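Long-range contacts in sulfate adenylyltransferase (Allochromatium vinosum, PDB 4DNX), which catalyses the reaction of sulfate with ATP to give adenosine 5'-phosphosulfate and diphosphate, the first step on the route from sulfate to sulfite: residues P203-H208 / E377-E382; D237-V242 / M388-S393. All blocks are in the same frame, centred on the assembly; numbering follows the deposited sequence.

Overall arrangement
Both contacts lie within the Rossmann-like ATP-sulfurylase region and hold its closing helix 381-393 against helices 206-219 and 240-254. Interaction 1 joins the lead-in and first turn of that helix to the start of helix 206-219, just after strand 195-200, the middle strand of the five-stranded parallel sheet. Interaction 2 joins its C-terminal half to the start of helix 240-254, which follows the neighbouring strand 223-230. Along the chain the segments alternate: 203-208, 237-242, 377-382, 388-393. Their centres lie about 15 Å apart, and P203 packs directly on I238, making the two continuous. The closing helix thus spans the N-terminal ends of two helices that follow adjacent strands of the sheet.

Interaction 1 (P203-H208 / E377-E382); sequences PMHRAH and EFSRPE
R206 reaches across the loop 377-380 and lays its side chain over R380. Its CB starts close to F378 O (3.5 Å), the same oxygen that accepts a hydrogen bond from R206 N (3.1 Å, 159° at the hydrogen) from above the carbonyl plane. R206 CG then passes over R380 NE at 3.4 Å, and R206 CD sits above the centre of the R380 guanidinium. Here the chain bends (chi3 83°), turning its own guanidinium nearly parallel to that of R380, with planes 15° apart and centres 4.4 Å apart. E377 O lies over the other face of the R206 guanidinium, toward its rim. At the tip, R206 NH1 comes within 3.6 Å of E377 CA and hydrogen-bonds to P376 O. R380 in turn forms a salt bridge through NH2 with E209. A leucine in place of R380 would probably leave E209 without its charge partner and deprive the R206 chain of the flat surface beneath it.

Next door, H205 ND1 and S379 OG share a hydrogen bond of 3.1 Å at the imidazole edge. One water accepts from R380 N (2.8 Å) and is also hydrogen-bonded to H205 ND1; a second links the backbones, from A207 N to F378 O. H205 and H208 match the HxxH motif of the family, which in related enzymes binds the ATP phosphates, probably here too. The two like-charged guanidinium groups can probably stack because each is turned to an acceptor of its own, P376 O for R206 and the E209 carboxylate for R380.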
loop_
_atom_site.group_PDB
_atom_site.type_symbol
_atom_site.label_atom_id
_atom_site.label_comp_id
_atom_site.label_asym_id
_atom_site.label_seq_id
_atom_site.Cartn_x
_atom_site.Cartn_y
_atom_site.Cartn_z
ATOM N N PRO A 203 -17.852 -5.625 8.234
ATOM C CA PRO A 203 -17.965 -6.861 7.443
ATOM C C PRO A 203 -19.189 -6.897 6.556
ATOM O O PRO A 203 -20.241 -6.335 6.899
ATOM C CB PRO A 203 -18.034 -7.966 8.492
ATOM C CG PRO A 203 -17.283 -7.368 9.690
ATOM C CD PRO A 203 -17.756 -5.920 9.676
ATOM N N MET A 204 -19.056 -7.559 5.414
ATOM C CA MET A 204 -20.164 -7.624 4.469
ATOM C C MET A 204 -20.812 -9.005 4.589
ATOM O O MET A 204 -20.150 -10.025 4.399
ATOM C CB MET A 204 -19.626 -7.397 3.059
ATOM C CG MET A 204 -19.239 -5.927 2.816
ATOM S SD MET A 204 -18.331 -5.806 1.269
ATOM C CE MET A 204 -19.610 -6.281 0.081
ATOM N N HIS A 205 -22.091 -9.025 4.976
ATOM C CA HIS A 205 -22.862 -10.250 4.963
ATOM C C HIS A 205 -23.568 -10.420 3.626
ATOM O O HIS A 205 -23.257 -9.697 2.651
ATOM C CB HIS A 205 -23.771 -10.288 6.202
ATOM C CG HIS A 205 -22.963 -10.407 7.445
ATOM N ND1 HIS A 205 -22.314 -11.572 7.789
ATOM C CD2 HIS A 205 -22.571 -9.472 8.344
ATOM C CE1 HIS A 205 -21.606 -11.370 8.888
ATOM N NE2 HIS A 205 -21.762 -10.107 9.253
ATOM N N ARG A 206 -24.422 -11.428 3.532
ATOM C CA ARG A 206 -24.947 -11.807 2.224
ATOM C C ARG A 206 -25.715 -10.714 1.521
ATOM O O ARG A 206 -25.713 -10.658 0.277
ATOM C CB ARG A 206 -25.741 -13.118 2.298
ATOM C CG ARG A 206 -24.959 -14.186 1.607
ATOM C CD ARG A 206 -25.741 -15.477 1.487
ATOM N NE ARG A 206 -26.612 -15.414 0.318
ATOM C CZ ARG A 206 -27.414 -16.404 -0.066
ATOM N NH1 ARG A 206 -27.465 -17.528 0.636
ATOM N NH2 ARG A 206 -28.181 -16.264 -1.139
ATOM N N ALA A 207 -26.370 -9.840 2.290
ATOM C CA ALA A 207 -27.168 -8.761 1.680
ATOM C C ALA A 207 -26.278 -7.794 0.903
ATOM O O ALA A 207 -26.618 -7.386 -0.217
ATOM C CB ALA A 207 -27.959 -8.017 2.756
ATOM N N HIS A 208 -25.153 -7.426 1.510
ATOM C CA HIS A 208 -24.243 -6.447 0.888
ATOM C C HIS A 208 -23.455 -7.095 -0.204
ATOM O O HIS A 208 -23.195 -6.466 -1.233
ATOM C CB HIS A 208 -23.333 -5.801 1.937
ATOM C CG HIS A 208 -24.043 -4.751 2.737
ATOM N ND1 HIS A 208 -23.616 -4.336 3.978
ATOM C CD2 HIS A 208 -25.169 -4.042 2.469
ATOM C CE1 HIS A 208 -24.456 -3.428 4.450
ATOM N NE2 HIS A 208 -25.406 -3.229 3.551
ATOM N N GLU A 377 -28.909 -18.056 4.339
ATOM C CA GLU A 377 -29.550 -17.011 3.513
ATOM C C GLU A 377 -29.022 -15.601 3.821
ATOM O O GLU A 377 -29.163 -14.684 2.997
ATOM C CB GLU A 377 -31.066 -17.013 3.717
ATOM C CG GLU A 377 -31.749 -18.316 3.304
ATOM C CD GLU A 377 -31.273 -19.518 4.127
ATOM O OE1 GLU A 377 -30.678 -20.455 3.536
ATOM O OE2 GLU A 377 -31.462 -19.497 5.363
ATOM N N PHE A 378 -28.422 -15.422 5.007
ATOM C CA PHE A 378 -27.997 -14.090 5.448
ATOM C C PHE A 378 -26.510 -13.950 5.770
ATOM O O PHE A 378 -25.978 -12.822 5.762
ATOM C CB PHE A 378 -28.830 -13.649 6.644
ATOM C CG PHE A 378 -30.314 -13.629 6.349
ATOM C CD1 PHE A 378 -30.872 -12.585 5.593
ATOM C CD2 PHE A 378 -31.116 -14.657 6.771
ATOM C CE1 PHE A 378 -32.244 -12.570 5.315
ATOM C CE2 PHE A 378 -32.492 -14.657 6.497
ATOM C CZ PHE A 378 -33.044 -13.606 5.764
ATOM N N SER A 379 -25.848 -15.072 6.059
ATOM C CA SER A 379 -24.402 -15.032 6.374
ATOM C C SER A 379 -23.685 -16.270 5.826
ATOM O O SER A 379 -24.195 -17.403 5.915
ATOM C CB SER A 379 -24.196 -14.906 7.896
ATOM O OG SER A 379 -22.835 -14.612 8.193
ATOM N N ARG A 380 -22.501 -16.066 5.243
ATOM C CA ARG A 380 -21.700 -17.223 4.785
ATOM C C ARG A 380 -21.068 -17.900 5.990
ATOM O O ARG A 380 -20.549 -17.186 6.882
ATOM C CB ARG A 380 -20.603 -16.736 3.841
ATOM C CG ARG A 380 -21.134 -15.931 2.643
ATOM C CD ARG A 380 -22.145 -16.776 1.822
ATOM N NE ARG A 380 -22.413 -16.152 0.519
ATOM C CZ ARG A 380 -23.061 -16.775 -0.468
ATOM N NH1 ARG A 380 -23.516 -18.014 -0.285
ATOM N NH2 ARG A 380 -23.278 -16.168 -1.636
ATOM N N PRO A 381 -21.058 -19.233 6.032
ATOM C CA PRO A 381 -20.493 -19.912 7.224
ATOM C C PRO A 381 -19.058 -19.471 7.572
ATOM O O PRO A 381 -18.730 -19.355 8.758
ATOM C CB PRO A 381 -20.525 -21.404 6.851
ATOM C CG PRO A 381 -21.573 -21.496 5.787
ATOM C CD PRO A 381 -21.550 -20.230 5.040
ATOM N N GLU A 382 -18.207 -19.245 6.565
ATOM C CA GLU A 382 -16.793 -18.945 6.861
ATOM C C GLU A 382 -16.629 -17.526 7.396
ATOM O O GLU A 382 -15.726 -17.265 8.210
ATOM C CB GLU A 382 -15.933 -19.076 5.595
ATOM C CG GLU A 382 -16.003 -20.477 5.022
ATOM C CD GLU A 382 -17.136 -20.693 4.006
ATOM O OE1 GLU A 382 -17.061 -21.754 3.351
ATOM O OE2 GLU A 382 -18.091 -19.869 3.893
HETATM O O HOH W 1 -21.577 -13.394 5.198
HETATM O O HOH W 2 -27.441 -10.622 5.015
#

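Interaction 2 (D237-V242 / M388-S393); sequences DIPAPV and MDYYRS
Y390 is the large bump of this contact, projecting from helix 381-393 into the hollow formed by I238, P239 and V242, where the Rossmann-like domain turns from a loop into helix 240-254. With CG anti to the backbone N (chi1 162°), the ring leans out toward helix 240-254. V242 meets its base: CG1 touches Y390 CB at 3.7 Å, and CG2 lies 3.9 Å from Y390 CD1, the two side chains running at about a right angle. P239, at the N-cap of helix 240-254, points back toward the incoming ring and closes the far end of the hollow, its CD set obliquely to the ring, 3.3 Å from Y390 OH and 3.5 Å from Y390 CZ.

The second bump belongs to I238. Its CD1 drops into the notch between the two tyrosines, 4.1 Å from Y390 CE2 and obliquely placed against both rings. Y390 CD2 lies over one face of the Y391 ring, toward its rim, and the two rings together shape the notch. I238 also packs on L387, one turn before Y391 on helix 381-393, and Y391 rests on R365 and L368 of helix 361-369. Beyond P239 lies D17 of the second subunit, which puts this loop at the dimer interface. I238 comes closest at the tip of Y391, where I238 CD1 stands 3.3 Å from Y391 OH.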
loop_
_atom_site.group_PDB
_atom_site.type_symbol
_atom_site.label_atom_id
_atom_site.label_comp_id
_atom_site.label_asym_id
_atom_site.label_seq_id
_atom_site.Cartn_x
_atom_site.Cartn_y
_atom_site.Cartn_z
ATOM N N ASP A 237 -17.786 -1.321 16.584
ATOM C CA ASP A 237 -17.186 -1.654 15.286
ATOM C C ASP A 237 -16.299 -2.924 15.422
ATOM O O ASP A 237 -15.780 -3.227 16.497
ATOM C CB ASP A 237 -16.368 -0.462 14.729
ATOM C CG ASP A 237 -17.213 0.546 13.907
ATOM O OD1 ASP A 237 -18.443 0.366 13.756
ATOM O OD2 ASP A 237 -16.623 1.534 13.398
ATOM N N ILE A 238 -16.121 -3.647 14.310
ATOM C CA ILE A 238 -15.253 -4.820 14.281
ATOM C C ILE A 238 -13.810 -4.335 14.065
ATOM O O ILE A 238 -13.559 -3.611 13.103
ATOM C CB ILE A 238 -15.705 -5.791 13.140
ATOM C CG1 ILE A 238 -17.137 -6.302 13.386
ATOM C CG2 ILE A 238 -14.795 -6.990 13.007
ATOM C CD1 ILE A 238 -17.379 -6.816 14.796
ATOM N N PRO A 239 -12.870 -4.726 14.940
ATOM C CA PRO A 239 -11.460 -4.353 14.746
ATOM C C PRO A 239 -10.980 -4.687 13.343
ATOM O O PRO A 239 -11.389 -5.695 12.749
ATOM C CB PRO A 239 -10.717 -5.196 15.771
ATOM C CG PRO A 239 -11.724 -5.447 16.834
ATOM C CD PRO A 239 -13.032 -5.584 16.117
ATOM N N ALA A 240 -10.105 -3.831 12.830
ATOM C CA ALA A 240 -9.637 -3.927 11.452
ATOM C C ALA A 240 -9.167 -5.319 10.995
ATOM O O ALA A 240 -9.586 -5.753 9.896
ATOM C CB ALA A 240 -8.543 -2.878 11.199
ATOM N N PRO A 241 -8.323 -6.024 11.756
ATOM C CA PRO A 241 -7.871 -7.348 11.282
ATOM C C PRO A 241 -9.034 -8.321 11.063
ATOM O O PRO A 241 -9.014 -9.131 10.116
ATOM C CB PRO A 241 -6.994 -7.865 12.432
ATOM C CG PRO A 241 -6.580 -6.680 13.160
ATOM C CD PRO A 241 -7.663 -5.678 13.037
ATOM N N VAL A 242 -10.030 -8.264 11.947
ATOM C CA VAL A 242 -11.153 -9.189 11.883
ATOM C C VAL A 242 -12.037 -8.755 10.700
ATOM O O VAL A 242 -12.505 -9.597 9.926
ATOM C CB VAL A 242 -11.922 -9.220 13.252
ATOM C CG1 VAL A 242 -13.157 -10.165 13.195
ATOM C CG2 VAL A 242 -10.964 -9.655 14.379
ATOM N N MET A 388 -17.601 -15.073 14.907
ATOM C CA MET A 388 -17.921 -15.784 16.159
ATOM C C MET A 388 -16.670 -16.033 16.971
ATOM O O MET A 388 -16.700 -15.961 18.207
ATOM C CB MET A 388 -18.642 -17.102 15.892
ATOM C CG MET A 388 -20.066 -16.828 15.516
ATOM S SD MET A 388 -21.067 -18.278 15.338
ATOM C CE MET A 388 -20.331 -18.915 13.827
ATOM N N ASP A 389 -15.565 -16.296 16.269
ATOM C CA ASP A 389 -14.296 -16.583 16.932
ATOM C C ASP A 389 -13.814 -15.321 17.617
ATOM O O ASP A 389 -13.356 -15.400 18.774
ATOM C CB ASP A 389 -13.239 -17.103 15.945
ATOM C CG ASP A 389 -13.431 -18.582 15.595
ATOM O OD1 ASP A 389 -14.338 -19.243 16.135
ATOM O OD2 ASP A 389 -12.686 -19.075 14.723
ATOM N N TYR A 390 -13.979 -14.183 16.933
ATOM C CA TYR A 390 -13.649 -12.881 17.483
ATOM C C TYR A 390 -14.479 -12.613 18.752
ATOM O O TYR A 390 -13.908 -12.331 19.807
ATOM C CB TYR A 390 -13.835 -11.762 16.471
ATOM C CG TYR A 390 -13.916 -10.416 17.130
ATOM C CD1 TYR A 390 -12.797 -9.882 17.770
ATOM C CD2 TYR A 390 -15.122 -9.710 17.169
ATOM C CE1 TYR A 390 -12.856 -8.643 18.414
ATOM C CE2 TYR A 390 -15.201 -8.464 17.808
ATOM C CZ TYR A 390 -14.059 -7.944 18.421
ATOM O OH TYR A 390 -14.114 -6.713 19.042
ATOM N N TYR A 391 -15.808 -12.699 18.658
ATOM C CA TYR A 391 -16.634 -12.402 19.854
ATOM C C TYR A 391 -16.336 -13.317 21.024
ATOM O O TYR A 391 -16.351 -12.877 22.200
ATOM C CB TYR A 391 -18.136 -12.434 19.532
ATOM C CG TYR A 391 -18.607 -11.281 18.693
ATOM C CD1 TYR A 391 -18.493 -9.936 19.147
ATOM C CD2 TYR A 391 -19.194 -11.507 17.443
ATOM C CE1 TYR A 391 -18.937 -8.880 18.365
ATOM C CE2 TYR A 391 -19.619 -10.452 16.636
ATOM C CZ TYR A 391 -19.496 -9.139 17.106
ATOM O OH TYR A 391 -19.931 -8.090 16.356
ATOM N N ARG A 392 -16.080 -14.597 20.737
ATOM C CA ARG A 392 -15.772 -15.557 21.799
ATOM C C ARG A 392 -14.419 -15.238 22.484
ATOM O O ARG A 392 -14.247 -15.539 23.658
ATOM C CB ARG A 392 -15.805 -16.995 21.244
ATOM C CG ARG A 392 -15.771 -18.137 22.276
ATOM C CD ARG A 392 -15.992 -19.524 21.618
ATOM N NE ARG A 392 -15.791 -19.507 20.161
ATOM C CZ ARG A 392 -16.763 -19.580 19.244
ATOM N NH1 ARG A 392 -18.043 -19.696 19.602
ATOM N NH2 ARG A 392 -16.449 -19.547 17.954
ATOM N N SER A 393 -13.480 -14.650 21.747
ATOM C CA SER A 393 -12.139 -14.322 22.266
ATOM C C SER A 393 -12.111 -13.226 23.337
ATOM O O SER A 393 -11.166 -13.172 24.137
ATOM C CB SER A 393 -11.174 -13.963 21.116
ATOM O OG SER A 393 -11.306 -12.609 20.666
#